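Local coordinates for protein NAD(P)H-FMN oxidoreductase (Bacillus subtilis, PDB 5LVA) that probably uses NAD(P)H to reduce flavins, and binds flavin mononucleotide within a flavodoxin-like fold, at residues 3-8 against 59-64. Numbering follows the deposited sequence.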
loop_
_atom_site.group_PDB
_atom_site.type_symbol
_atom_site.label_atom_id
_atom_site.label_comp_id
_atom_site.label_asym_id
_atom_site.label_seq_id
_atom_site.Cartn_x
_atom_site.Cartn_y
_atom_site.Cartn_z
ATOM N N VAL A 3 3.031 8.889 9.220
ATOM C CA VAL A 3 2.717 7.824 8.289
ATOM C C VAL A 3 1.901 8.291 7.100
ATOM O O VAL A 3 0.790 8.773 7.254
ATOM C CB VAL A 3 1.959 6.697 8.989
ATOM C CG1 VAL A 3 1.690 5.572 8.027
ATOM C CG2 VAL A 3 2.739 6.202 10.201
ATOM N N LEU A 4 2.459 8.126 5.908
ATOM C CA LEU A 4 1.771 8.457 4.672
ATOM C C LEU A 4 1.089 7.212 4.102
ATOM O O LEU A 4 1.753 6.236 3.790
ATOM C CB LEU A 4 2.760 9.048 3.672
ATOM C CG LEU A 4 2.261 9.506 2.307
ATOM C CD1 LEU A 4 1.301 10.679 2.424
ATOM C CD2 LEU A 4 3.433 9.876 1.442
ATOM N N VAL A 5 -0.237 7.227 4.005
ATOM C CA VAL A 5 -0.964 6.098 3.439
ATOM C C VAL A 5 -1.458 6.459 2.062
ATOM O O VAL A 5 -2.389 7.249 1.915
ATOM C CB VAL A 5 -2.187 5.661 4.288
ATOM C CG1 VAL A 5 -2.873 4.465 3.654
ATOM C CG2 VAL A 5 -1.793 5.337 5.718
ATOM N N LEU A 6 -0.838 5.875 1.049
ATOM C CA LEU A 6 -1.268 6.096 -0.314
ATOM C C LEU A 6 -2.246 5.013 -0.738
ATOM O O LEU A 6 -1.846 3.888 -0.978
ATOM C CB LEU A 6 -0.059 6.135 -1.237
ATOM C CG LEU A 6 1.056 7.065 -0.752
ATOM C CD1 LEU A 6 2.266 6.988 -1.652
ATOM C CD2 LEU A 6 0.538 8.469 -0.709
ATOM N N ALA A 7 -3.532 5.350 -0.824
ATOM C CA ALA A 7 -4.544 4.357 -1.175
ATOM C C ALA A 7 -4.819 4.371 -2.661
ATOM O O ALA A 7 -5.047 5.420 -3.242
ATOM C CB ALA A 7 -5.811 4.589 -0.400
ATOM N N PHE A 8 -4.779 3.192 -3.276
ATOM C CA PHE A 8 -5.005 3.070 -4.706
ATOM C C PHE A 8 -6.185 2.154 -5.010
ATOM O O PHE A 8 -6.033 0.944 -5.150
ATOM C CB PHE A 8 -3.759 2.547 -5.421
ATOM C CG PHE A 8 -2.578 3.484 -5.389
ATOM C CD1 PHE A 8 -1.723 3.510 -4.301
ATOM C CD2 PHE A 8 -2.293 4.293 -6.473
ATOM C CE1 PHE A 8 -0.626 4.341 -4.276
ATOM C CE2 PHE A 8 -1.193 5.130 -6.451
ATOM C CZ PHE A 8 -0.361 5.157 -5.350
ATOM N N ARG A 59 7.175 6.854 7.237
ATOM C CA ARG A 59 6.750 5.565 6.735
ATOM C C ARG A 59 5.755 5.754 5.602
ATOM O O ARG A 59 4.856 6.565 5.705
ATOM C CB ARG A 59 6.121 4.736 7.851
ATOM C CG ARG A 59 5.647 3.370 7.394
ATOM C CD ARG A 59 4.877 2.653 8.471
ATOM N NE ARG A 59 5.741 2.248 9.564
ATOM C CZ ARG A 59 5.367 1.453 10.558
ATOM N NH1 ARG A 59 4.132 0.977 10.600
ATOM N NH2 ARG A 59 6.232 1.135 11.514
ATOM N N ILE A 60 5.917 4.999 4.523
ATOM C CA ILE A 60 4.998 5.069 3.397
ATOM C C ILE A 60 4.259 3.750 3.200
ATOM O O ILE A 60 4.871 2.695 3.073
ATOM C CB ILE A 60 5.730 5.431 2.121
ATOM C CG1 ILE A 60 6.631 6.625 2.393
ATOM C CG2 ILE A 60 4.735 5.740 1.020
ATOM C CD1 ILE A 60 7.379 7.076 1.220
ATOM N N VAL A 61 2.932 3.829 3.194
ATOM C CA VAL A 61 2.076 2.656 3.101
ATOM C C VAL A 61 1.312 2.651 1.799
ATOM O O VAL A 61 0.545 3.557 1.531
ATOM C CB VAL A 61 1.080 2.605 4.263
ATOM C CG1 VAL A 61 0.135 1.450 4.100
ATOM C CG2 VAL A 61 1.817 2.512 5.585
ATOM N N PHE A 62 1.524 1.630 0.986
ATOM C CA PHE A 62 0.777 1.486 -0.253
ATOM C C PHE A 62 -0.417 0.577 -0.016
ATOM O O PHE A 62 -0.254 -0.610 0.252
ATOM C CB PHE A 62 1.671 0.941 -1.364
ATOM C CG PHE A 62 2.855 1.813 -1.671
ATOM C CD1 PHE A 62 4.032 1.695 -0.948
ATOM C CD2 PHE A 62 2.789 2.760 -2.674
ATOM C CE1 PHE A 62 5.122 2.504 -1.228
ATOM C CE2 PHE A 62 3.867 3.577 -2.956
ATOM C CZ PHE A 62 5.039 3.442 -2.237
ATOM N N GLN A 63 -1.618 1.148 -0.079
ATOM C CA GLN A 63 -2.841 0.406 0.177
ATOM C C GLN A 63 -3.615 0.208 -1.108
ATOM O O GLN A 63 -3.918 1.166 -1.798
ATOM C CB GLN A 63 -3.704 1.123 1.206
ATOM C CG GLN A 63 -4.946 0.355 1.602
ATOM C CD GLN A 63 -5.848 1.110 2.563
ATOM O OE1 GLN A 63 -5.407 1.957 3.329
ATOM N NE2 GLN A 63 -7.125 0.786 2.530
ATOM N N PHE A 64 -3.937 -1.038 -1.432
ATOM C CA PHE A 64 -4.647 -1.323 -2.665
ATOM C C PHE A 64 -5.301 -2.679 -2.610
ATOM O O PHE A 64 -4.960 -3.486 -1.770
ATOM C CB PHE A 64 -3.698 -1.238 -3.868
ATOM C CG PHE A 64 -2.456 -2.101 -3.760
ATOM C CD1 PHE A 64 -1.300 -1.606 -3.183
ATOM C CD2 PHE A 64 -2.440 -3.391 -4.274
ATOM C CE1 PHE A 64 -0.179 -2.377 -3.106
ATOM C CE2 PHE A 64 -1.320 -4.161 -4.197
ATOM C CZ PHE A 64 -0.187 -3.662 -3.611
#
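Phe8 and Phe62 set their rings side by side, with Phe8 CE1 lying 4.1 Å from Phe62 CD2, close to the plane of the Phe62 ring and at its edge. An edge of the Phe8 ring also faces Gln63 O, while Leu6 CD1 reaches Phe62 CE2 obliquely at 4.0 Å. In both phenylalanines CG lies anti to the carbonyl carbon (chi1 -66° and -60°), which points the two rings the same way off the sheet. Beyond them Trp78 of helix 73-82 meets Phe62 edge-to-face, and Leu75 of the same helix touches both side chains. The apolar row continues backwards along the strands, where Leu6 CD1 packs on Ile60 CG2 at 3.8 Å.

On the other face, Val3 CG1 leans across to Val61 CG2, 3.9 Å away. Gln63 shows how a polar group can be buried here: its extended chain brings OE1 to 3.6 Å from Val5 CG1, and the amide is satisfied at both ends, OE1 by Tyr166 OH and NE2 by Asn18 OD1. Asn18 is itself an FMN-binding residue, so Gln63 stands in the second shell of the flavin site. Arg59, at the far end of this face, forms a salt bridge with Glu100 and a hydrogen bond to Lys172 O.

Between the faces runs a ladder of five backbone hydrogen bonds, from Leu4 N to Arg59 O (2.9 Å) through to Phe8 N to Gln63 O (2.7 Å). The Gln63 N bond to Leu6 O departs from the others, its donor tilted 32° from the carbonyl plane.

Strand 3-7 has strand 31-35 on its other side and strand 59-65 adjoins strand 100-106, giving the 2-1-3-4-5 order of the five-stranded parallel sheet, layered between helices, that defines the flavodoxin-like fold.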